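Local coordinates for protein L544 (PDB 4AMQ) that probably acts as a metal-dependent nucleotidyl transferase, a virion protein of mimivirus that may take part in transcription-coupled DNA repair, at residues 32-44 against 85-99. Sequence-based numbering, arbitrary orientation.
Sequences RYIKNKILPKILV and RIVDLINSFTNDNQI. With MG (magnesium ion), chain D.
Arg85 turns its CG away from its own backbone N (chi1 171°) and bends at the next bond (chi2 58°), which lays its guanidinium beside the carbonyls of Leu43 and Val44, just past the end of helix 28-42. NE donates to Val44 O at 3.2 Å, in the carbonyl plane and on a lone pair; NH2 adds weak bonds to that same oxygen and to Leu43 O. Leu89 CD2 lies against one guanidinium face, and Val44 CG2 sits 4.0 Å from Leu89 CD1. Gln98, extended through CD, reaches the far end of the contact: its NE2 gives Tyr33 OH a nearly straight hydrogen bond of 3.0 Å, lying in the amide plane, and also bonds Lys204 O, while Ile38 CD1 packs against the amide. Helix segments 32-42 and 85-93 make an angle of 130° (N to C); 32-44 packs on strands 51-54, 66-72 and 209-217 of the nucleotidyltransferase domain's mixed sheet, which 85-99 enters at strand 99-108. At mid-contact the Phe93 ring turns its edge to Lys41, with CZ 3.3 Å from Lys41 O and CG of the lysine in the ring plane; Ile99 CG2 covers the ring centre from one side. Ile42 CG2 meets Ile99 CD1 at 3.7 Å. A water donates to both Lys41 O and Ser92 OG, bridging the two segments. Lys41 NZ stays 4.1 Å from Asp96 OD2, beyond a salt bridge, though the charges probably attract. Asp96 OD1 closes an Asx turn onto Gln98 N; the backbone oxygens of Phe93, Asp96 and Ile99 bind magnesium, with two waters.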
ATOM      1  N   ARG A  32      -6.341 -20.870  -4.570  1.00 41.28           N
ATOM      2  CA  ARG A  32      -6.262 -22.053  -3.721  1.00 43.31           C
ATOM      3  C   ARG A  32      -4.882 -22.150  -3.075  1.00 40.06           C
ATOM      4  O   ARG A  32      -4.763 -22.462  -1.891  1.00 40.27           O
ATOM      5  CB  ARG A  32      -6.565 -23.319  -4.529  1.00 41.83           C
ATOM      6  CG  ARG A  32      -6.997 -24.518  -3.690  1.00 43.85           C
ATOM      7  CD  ARG A  32      -8.513 -24.574  -3.518  1.00 59.06           C
ATOM      8  NE  ARG A  32      -9.019 -23.583  -2.570  1.00 60.81           N
ATOM      9  CZ  ARG A  32      -9.286 -23.841  -1.293  1.00 64.76           C
ATOM     10  NH1 ARG A  32      -9.095 -25.061  -0.806  1.00 62.67           N
ATOM     11  NH2 ARG A  32      -9.746 -22.881  -0.501  1.00 69.28           N
ATOM     12  N   TYR A  33      -3.840 -21.880  -3.857  1.00 38.89           N
ATOM     13  CA  TYR A  33      -2.482 -21.873  -3.327  1.00 41.68           C
ATOM     14  C   TYR A  33      -2.350 -20.855  -2.200  1.00 41.07           C
ATOM     15  O   TYR A  33      -1.763 -21.144  -1.159  1.00 40.19           O
ATOM     16  CB  TYR A  33      -1.466 -21.570  -4.429  1.00 40.53           C
ATOM     17  CG  TYR A  33      -0.050 -21.413  -3.917  1.00 42.76           C
ATOM     18  CD1 TYR A  33       0.727 -22.524  -3.615  1.00 44.62           C
ATOM     19  CD2 TYR A  33       0.510 -20.154  -3.739  1.00 42.05           C
ATOM     20  CE1 TYR A  33       2.022 -22.387  -3.148  1.00 44.95           C
ATOM     21  CE2 TYR A  33       1.803 -20.006  -3.271  1.00 40.96           C
ATOM     22  CZ  TYR A  33       2.555 -21.124  -2.977  1.00 46.73           C
ATOM     23  OH  TYR A  33       3.844 -20.980  -2.512  1.00 42.02           O
ATOM     24  N   ILE A  34      -2.906 -19.666  -2.416  1.00 36.26           N
ATOM     25  CA  ILE A  34      -2.883 -18.610  -1.411  1.00 36.45           C
ATOM     26  C   ILE A  34      -3.623 -19.037  -0.146  1.00 38.79           C
ATOM     27  O   ILE A  34      -3.086 -18.944   0.959  1.00 38.51           O
ATOM     28  CB  ILE A  34      -3.477 -17.294  -1.958  1.00 33.77           C
ATOM     29  CG1 ILE A  34      -2.544 -16.692  -3.015  1.00 41.60           C
ATOM     30  CG2 ILE A  34      -3.710 -16.299  -0.831  1.00 35.40           C
ATOM     31  CD1 ILE A  34      -3.067 -15.425  -3.658  1.00 37.63           C
ATOM     32  N   LYS A  35      -4.851 -19.517  -0.314  1.00 36.39           N
ATOM     33  CA  LYS A  35      -5.670 -19.941   0.819  1.00 38.52           C
ATOM     34  C   LYS A  35      -5.120 -21.175   1.533  1.00 41.09           C
ATOM     35  O   LYS A  35      -5.225 -21.289   2.752  1.00 41.74           O
ATOM     36  CB  LYS A  35      -7.106 -20.202   0.369  1.00 41.85           C
ATOM     37  CG  LYS A  35      -7.850 -18.964  -0.091  1.00 41.08           C
ATOM     38  CD  LYS A  35      -9.193 -19.346  -0.677  1.00 49.51           C
ATOM     39  CE  LYS A  35     -10.217 -18.244  -0.487  1.00 52.33           C
ATOM     40  NZ  LYS A  35     -11.536 -18.625  -1.062  1.00 57.55           N
ATOM     41  N   ASN A  36      -4.535 -22.098   0.776  1.00 41.22           N
ATOM     42  CA  ASN A  36      -4.045 -23.347   1.357  1.00 42.00           C
ATOM     43  C   ASN A  36      -2.615 -23.289   1.888  1.00 43.96           C
ATOM     44  O   ASN A  36      -2.313 -23.865   2.932  1.00 46.59           O
ATOM     45  CB  ASN A  36      -4.170 -24.498   0.356  1.00 45.49           C
ATOM     46  CG  ASN A  36      -5.608 -24.886   0.090  1.00 50.14           C
ATOM     47  OD1 ASN A  36      -6.511 -24.537   0.853  1.00 49.55           O
ATOM     48  ND2 ASN A  36      -5.830 -25.617  -0.996  1.00 57.01           N
ATOM     49  N   LYS A  37      -1.736 -22.601   1.169  1.00 40.82           N
ATOM     50  CA  LYS A  37      -0.314 -22.631   1.492  1.00 43.46           C
ATOM     51  C   LYS A  37       0.190 -21.370   2.192  1.00 43.04           C
ATOM     52  O   LYS A  37       1.123 -21.432   2.990  1.00 43.46           O
ATOM     53  CB  LYS A  37       0.509 -22.897   0.228  1.00 49.04           C
ATOM     54  CG  LYS A  37       0.081 -24.147  -0.527  1.00 47.14           C
ATOM     55  CD  LYS A  37       0.047 -25.350   0.400  1.00 47.47           C
ATOM     56  CE  LYS A  37      -0.448 -26.594  -0.317  1.00 54.33           C
ATOM     57  NZ  LYS A  37      -0.557 -27.747   0.618  1.00 55.34           N
ATOM     58  N   ILE A  38      -0.423 -20.228   1.894  1.00 42.01           N
ATOM     59  CA  ILE A  38       0.037 -18.963   2.455  1.00 36.05           C
ATOM     60  C   ILE A  38      -0.722 -18.558   3.719  1.00 30.76           C
ATOM     61  O   ILE A  38      -0.130 -18.438   4.790  1.00 32.46           O
ATOM     62  CB  ILE A  38      -0.030 -17.818   1.424  1.00 35.66           C
ATOM     63  CG1 ILE A  38       0.766 -18.185   0.172  1.00 35.04           C
ATOM     64  CG2 ILE A  38       0.506 -16.530   2.029  1.00 31.84           C
ATOM     65  CD1 ILE A  38       2.211 -18.508   0.458  1.00 35.43           C
ATOM     66  N   LEU A  39      -2.031 -18.358   3.590  1.00 32.18           N
ATOM     67  CA  LEU A  39      -2.847 -17.850   4.695  1.00 32.31           C
ATOM     68  C   LEU A  39      -2.729 -18.628   6.015  1.00 37.19           C
ATOM     69  O   LEU A  39      -2.654 -18.022   7.084  1.00 38.03           O
ATOM     70  CB  LEU A  39      -4.318 -17.728   4.277  1.00 39.02           C
ATOM     71  CG  LEU A  39      -4.617 -16.741   3.144  1.00 32.98           C
ATOM     72  CD1 LEU A  39      -6.110 -16.511   3.028  1.00 38.79           C
ATOM     73  CD2 LEU A  39      -3.891 -15.426   3.371  1.00 31.78           C
ATOM     74  N   PRO A  40      -2.717 -19.971   5.950  1.00 37.42           N
ATOM     75  CA  PRO A  40      -2.619 -20.723   7.206  1.00 35.43           C
ATOM     76  C   PRO A  40      -1.325 -20.407   7.945  1.00 39.30           C
ATOM     77  O   PRO A  40      -1.201 -20.672   9.138  1.00 38.68           O
ATOM     78  CB  PRO A  40      -2.613 -22.182   6.738  1.00 36.34           C
ATOM     79  CG  PRO A  40      -3.290 -22.156   5.411  1.00 41.32           C
ATOM     80  CD  PRO A  40      -2.866 -20.861   4.787  1.00 36.99           C
ATOM     81  N   LYS A  41      -0.367 -19.832   7.229  1.00 37.67           N
ATOM     82  CA  LYS A  41       0.937 -19.552   7.804  1.00 36.64           C
ATOM     83  C   LYS A  41       1.030 -18.139   8.385  1.00 36.66           C
ATOM     84  O   LYS A  41       1.730 -17.914   9.374  1.00 35.06           O
ATOM     85  CB  LYS A  41       2.025 -19.772   6.753  1.00 40.73           C
ATOM     86  CG  LYS A  41       3.426 -19.868   7.317  1.00 46.54           C
ATOM     87  CD  LYS A  41       4.162 -21.058   6.723  1.00 51.65           C
ATOM     88  CE  LYS A  41       4.112 -21.037   5.206  1.00 53.05           C
ATOM     89  NZ  LYS A  41       4.849 -22.193   4.622  1.00 55.53           N
ATOM     90  N   ILE A  42       0.314 -17.193   7.784  1.00 33.65           N
ATOM     91  CA  ILE A  42       0.449 -15.790   8.167  1.00 34.23           C
ATOM     92  C   ILE A  42      -0.708 -15.255   9.006  1.00 32.57           C
ATOM     93  O   ILE A  42      -0.584 -14.200   9.635  1.00 33.07           O
ATOM     94  CB  ILE A  42       0.640 -14.875   6.933  1.00 30.03           C
ATOM     95  CG1 ILE A  42      -0.649 -14.804   6.110  1.00 33.88           C
ATOM     96  CG2 ILE A  42       1.803 -15.359   6.087  1.00 28.94           C
ATOM     97  CD1 ILE A  42      -0.568 -13.860   4.919  1.00 31.46           C
ATOM     98  N   LEU A  43      -1.832 -15.965   9.010  1.00 33.04           N
ATOM     99  CA  LEU A  43      -2.988 -15.535   9.796  1.00 33.19           C
ATOM    100  C   LEU A  43      -2.798 -15.818  11.285  1.00 29.98           C
ATOM    101  O   LEU A  43      -2.158 -16.797  11.664  1.00 33.58           O
ATOM    102  CB  LEU A  43      -4.271 -16.204   9.294  1.00 34.67           C
ATOM    103  CG  LEU A  43      -4.813 -15.765   7.932  1.00 36.16           C
ATOM    104  CD1 LEU A  43      -5.968 -16.653   7.505  1.00 35.22           C
ATOM    105  CD2 LEU A  43      -5.238 -14.305   7.960  1.00 32.24           C
ATOM    106  N   VAL A  44      -3.349 -14.949  12.127  1.00 33.25           N
ATOM    107  CA  VAL A  44      -3.327 -15.171  13.570  1.00 34.22           C
ATOM    108  C   VAL A  44      -4.234 -16.345  13.939  1.00 38.12           C
ATOM    109  O   VAL A  44      -3.864 -17.199  14.745  1.00 37.33           O
ATOM    110  CB  VAL A  44      -3.764 -13.912  14.340  1.00 36.54           C
ATOM    111  CG1 VAL A  44      -3.921 -14.222  15.820  1.00 35.70           C
ATOM    112  CG2 VAL A  44      -2.762 -12.788  14.126  1.00 30.51           C
ATOM    113  N   ARG A  85       1.370 -14.572  20.490  1.00 39.00           N
ATOM    114  CA  ARG A  85       1.022 -15.182  19.208  1.00 39.50           C
ATOM    115  C   ARG A  85       1.700 -14.467  18.036  1.00 38.48           C
ATOM    116  O   ARG A  85       2.015 -15.085  17.022  1.00 36.87           O
ATOM    117  CB  ARG A  85      -0.497 -15.209  19.010  1.00 39.33           C
ATOM    118  CG  ARG A  85      -0.952 -15.625  17.615  1.00 38.50           C
ATOM    119  CD  ARG A  85      -0.434 -17.009  17.217  1.00 42.43           C
ATOM    120  NE  ARG A  85      -0.933 -17.411  15.904  1.00 34.58           N
ATOM    121  CZ  ARG A  85      -0.417 -18.394  15.172  1.00 39.48           C
ATOM    122  NH1 ARG A  85       0.625 -19.079  15.621  1.00 41.30           N
ATOM    123  NH2 ARG A  85      -0.939 -18.687  13.987  1.00 33.88           N
ATOM    124  N   ILE A  86       1.918 -13.164  18.181  1.00 37.70           N
ATOM    125  CA  ILE A  86       2.618 -12.394  17.162  1.00 40.21           C
ATOM    126  C   ILE A  86       4.100 -12.747  17.192  1.00 40.36           C
ATOM    127  O   ILE A  86       4.750 -12.841  16.150  1.00 38.72           O
ATOM    128  CB  ILE A  86       2.430 -10.875  17.357  1.00 36.35           C
ATOM    129  CG1 ILE A  86       0.942 -10.520  17.338  1.00 40.72           C
ATOM    130  CG2 ILE A  86       3.164 -10.100  16.275  1.00 31.51           C
ATOM    131  CD1 ILE A  86       0.204 -11.055  16.127  1.00 36.92           C
ATOM    132  N   VAL A  87       4.625 -12.951  18.395  1.00 38.80           N
ATOM    133  CA  VAL A  87       5.999 -13.395  18.564  1.00 40.31           C
ATOM    134  C   VAL A  87       6.194 -14.753  17.901  1.00 38.34           C
ATOM    135  O   VAL A  87       7.190 -14.979  17.215  1.00 39.21           O
ATOM    136  CB  VAL A  87       6.391 -13.467  20.051  1.00 41.29           C
ATOM    137  CG1 VAL A  87       7.679 -14.259  20.232  1.00 40.66           C
ATOM    138  CG2 VAL A  87       6.535 -12.066  20.622  1.00 38.24           C
ATOM    139  N   ASP A  88       5.233 -15.651  18.098  1.00 36.89           N
ATOM    140  CA  ASP A  88       5.285 -16.969  17.476  1.00 40.23           C
ATOM    141  C   ASP A  88       5.297 -16.854  15.954  1.00 37.83           C
ATOM    142  O   ASP A  88       6.081 -17.517  15.280  1.00 38.93           O
ATOM    143  CB  ASP A  88       4.111 -17.834  17.939  1.00 42.01           C
ATOM    144  CG  ASP A  88       4.185 -18.174  19.418  1.00 49.70           C
ATOM    145  OD1 ASP A  88       5.072 -17.631  20.110  1.00 48.25           O
ATOM    146  OD2 ASP A  88       3.348 -18.975  19.892  1.00 46.71           O
ATOM    147  N   LEU A  89       4.426 -16.009  15.415  1.00 35.48           N
ATOM    148  CA  LEU A  89       4.396 -15.772  13.976  1.00 35.61           C
ATOM    149  C   LEU A  89       5.749 -15.277  13.474  1.00 34.32           C
ATOM    150  O   LEU A  89       6.296 -15.805  12.509  1.00 33.10           O
ATOM    151  CB  LEU A  89       3.297 -14.770  13.613  1.00 35.53           C
ATOM    152  CG  LEU A  89       1.877 -15.337  13.541  1.00 35.40           C
ATOM    153  CD1 LEU A  89       0.859 -14.225  13.340  1.00 34.07           C
ATOM    154  CD2 LEU A  89       1.775 -16.370  12.424  1.00 33.48           C
ATOM    155  N   ILE A  90       6.285 -14.261  14.137  1.00 33.90           N
ATOM    156  CA  ILE A  90       7.563 -13.688  13.741  1.00 32.90           C
ATOM    157  C   ILE A  90       8.671 -14.740  13.713  1.00 34.37           C
ATOM    158  O   ILE A  90       9.394 -14.851  12.730  1.00 33.79           O
ATOM    159  CB  ILE A  90       7.955 -12.501  14.644  1.00 33.57           C
ATOM    160  CG1 ILE A  90       6.941 -11.364  14.476  1.00 35.74           C
ATOM    161  CG2 ILE A  90       9.365 -12.015  14.319  1.00 32.27           C
ATOM    162  CD1 ILE A  90       7.231 -10.139  15.325  1.00 35.19           C
ATOM    163  N   ASN A  91       8.785 -15.527  14.781  1.00 36.11           N
ATOM    164  CA  ASN A  91       9.821 -16.556  14.863  1.00 36.47           C
ATOM    165  C   ASN A  91       9.686 -17.643  13.800  1.00 39.37           C
ATOM    166  O   ASN A  91      10.683 -18.194  13.337  1.00 36.61           O
ATOM    167  CB  ASN A  91       9.860 -17.187  16.259  1.00 39.18           C
ATOM    168  CG  ASN A  91      10.450 -16.259  17.303  1.00 40.52           C
ATOM    169  OD1 ASN A  91      10.024 -16.252  18.457  1.00 44.75           O
ATOM    170  ND2 ASN A  91      11.432 -15.466  16.898  1.00 38.88           N
ATOM    171  N   SER A  92       8.452 -17.951  13.414  1.00 37.41           N
ATOM    172  CA  SER A  92       8.208 -18.987  12.420  1.00 34.50           C
ATOM    173  C   SER A  92       8.626 -18.532  11.028  1.00 36.33           C
ATOM    174  O   SER A  92       8.664 -19.331  10.095  1.00 36.83           O
ATOM    175  CB  SER A  92       6.729 -19.379  12.405  1.00 35.82           C
ATOM    176  OG  SER A  92       5.937 -18.343  11.844  1.00 36.76           O
ATOM    177  N   PHE A  93       8.933 -17.246  10.887  1.00 36.78           N
ATOM    178  CA  PHE A  93       9.282 -16.687   9.583  1.00 41.52           C
ATOM    179  C   PHE A  93      10.777 -16.436   9.423  1.00 35.15           C
ATOM    180  O   PHE A  93      11.248 -16.161   8.323  1.00 37.98           O
ATOM    181  CB  PHE A  93       8.520 -15.382   9.335  1.00 36.34           C
ATOM    182  CG  PHE A  93       7.036 -15.553   9.263  1.00 36.40           C
ATOM    183  CD1 PHE A  93       6.483 -16.677   8.674  1.00 40.80           C
ATOM    184  CD2 PHE A  93       6.192 -14.595   9.795  1.00 36.49           C
ATOM    185  CE1 PHE A  93       5.113 -16.839   8.612  1.00 36.47           C
ATOM    186  CE2 PHE A  93       4.824 -14.754   9.736  1.00 34.58           C
ATOM    187  CZ  PHE A  93       4.286 -15.877   9.143  1.00 34.38           C
ATOM    188  N   THR A  94      11.522 -16.528  10.517  1.00 32.81           N
ATOM    189  CA  THR A  94      12.938 -16.171  10.497  1.00 39.70           C
ATOM    190  C   THR A  94      13.739 -16.934   9.434  1.00 39.50           C
ATOM    191  O   THR A  94      14.657 -16.387   8.826  1.00 39.13           O
ATOM    192  CB  THR A  94      13.575 -16.362  11.883  1.00 43.70           C
ATOM    193  OG1 THR A  94      12.798 -15.657  12.859  1.00 42.45           O
ATOM    194  CG2 THR A  94      15.007 -15.833  11.897  1.00 42.22           C
ATOM    195  N   ASN A  95      13.385 -18.195   9.211  1.00 38.48           N
ATOM    196  CA  ASN A  95      14.057 -19.007   8.203  1.00 39.60           C
ATOM    197  C   ASN A  95      13.160 -19.296   7.004  1.00 41.22           C
ATOM    198  O   ASN A  95      13.331 -20.304   6.323  1.00 39.51           O
ATOM    199  CB  ASN A  95      14.554 -20.318   8.811  1.00 37.98           C
ATOM    200  CG  ASN A  95      15.522 -20.097   9.954  1.00 44.54           C
ATOM    201  OD1 ASN A  95      15.289 -20.546  11.076  1.00 47.44           O
ATOM    202  ND2 ASN A  95      16.618 -19.398   9.675  1.00 37.20           N
ATOM    203  N   ASP A  96      12.200 -18.410   6.755  1.00 38.83           N
ATOM    204  CA  ASP A  96      11.307 -18.559   5.614  1.00 36.28           C
ATOM    205  C   ASP A  96      11.543 -17.420   4.627  1.00 33.50           C
ATOM    206  O   ASP A  96      11.087 -16.300   4.843  1.00 33.97           O
ATOM    207  CB  ASP A  96       9.848 -18.564   6.078  1.00 38.75           C
ATOM    208  CG  ASP A  96       8.894 -19.063   5.009  1.00 38.78           C
ATOM    209  OD1 ASP A  96       9.283 -19.082   3.822  1.00 37.44           O
ATOM    210  OD2 ASP A  96       7.752 -19.436   5.357  1.00 42.53           O
ATOM    211  N   ASN A  97      12.252 -17.709   3.540  1.00 30.58           N
ATOM    212  CA  ASN A  97      12.622 -16.669   2.585  1.00 34.03           C
ATOM    213  C   ASN A  97      11.440 -16.120   1.786  1.00 31.66           C
ATOM    214  O   ASN A  97      11.537 -15.064   1.167  1.00 31.23           O
ATOM    215  CB  ASN A  97      13.708 -17.173   1.635  1.00 28.09           C
ATOM    216  CG  ASN A  97      14.277 -16.070   0.761  1.00 33.85           C
ATOM    217  OD1 ASN A  97      14.049 -16.041  -0.448  1.00 36.64           O
ATOM    218  ND2 ASN A  97      15.014 -15.150   1.373  1.00 32.59           N
ATOM    219  N   GLN A  98      10.328 -16.844   1.801  1.00 30.04           N
ATOM    220  CA  GLN A  98       9.156 -16.461   1.022  1.00 31.96           C
ATOM    221  C   GLN A  98       8.306 -15.399   1.728  1.00 30.57           C
ATOM    222  O   GLN A  98       7.632 -14.598   1.082  1.00 30.22           O
ATOM    223  CB  GLN A  98       8.303 -17.697   0.725  1.00 31.23           C
ATOM    224  CG  GLN A  98       7.034 -17.407  -0.062  1.00 33.34           C
ATOM    225  CD  GLN A  98       6.172 -18.637  -0.247  1.00 34.03           C
ATOM    226  OE1 GLN A  98       5.935 -19.390   0.697  1.00 41.46           O
ATOM    227  NE2 GLN A  98       5.699 -18.850  -1.468  1.00 34.84           N
ATOM    228  N   ILE A  99       8.348 -15.393   3.055  1.00 28.15           N
ATOM    229  CA  ILE A  99       7.471 -14.534   3.840  1.00 32.01           C
ATOM    230  C   ILE A  99       8.233 -13.611   4.773  1.00 29.97           C
ATOM    231  O   ILE A  99       9.046 -14.058   5.572  1.00 31.62           O
ATOM    232  CB  ILE A  99       6.505 -15.363   4.703  1.00 33.87           C
ATOM    233  CG1 ILE A  99       5.614 -16.239   3.821  1.00 31.61           C
ATOM    234  CG2 ILE A  99       5.667 -14.448   5.591  1.00 31.46           C
ATOM    235  CD1 ILE A  99       4.662 -17.114   4.610  1.00 37.49           C
TER
HETATM  236 MG    MG D1360      11.312 -14.309   6.477  1.00 43.49          MG
HETATM  237  O   HOH W   1       3.569 -19.391  11.038  1.00 34.73           O
HETATM  238  O   HOH W   2      12.428 -13.582   4.420  1.00 36.81           O
HETATM  239  O   HOH W   3      11.669 -12.668   8.409  1.00 41.65           O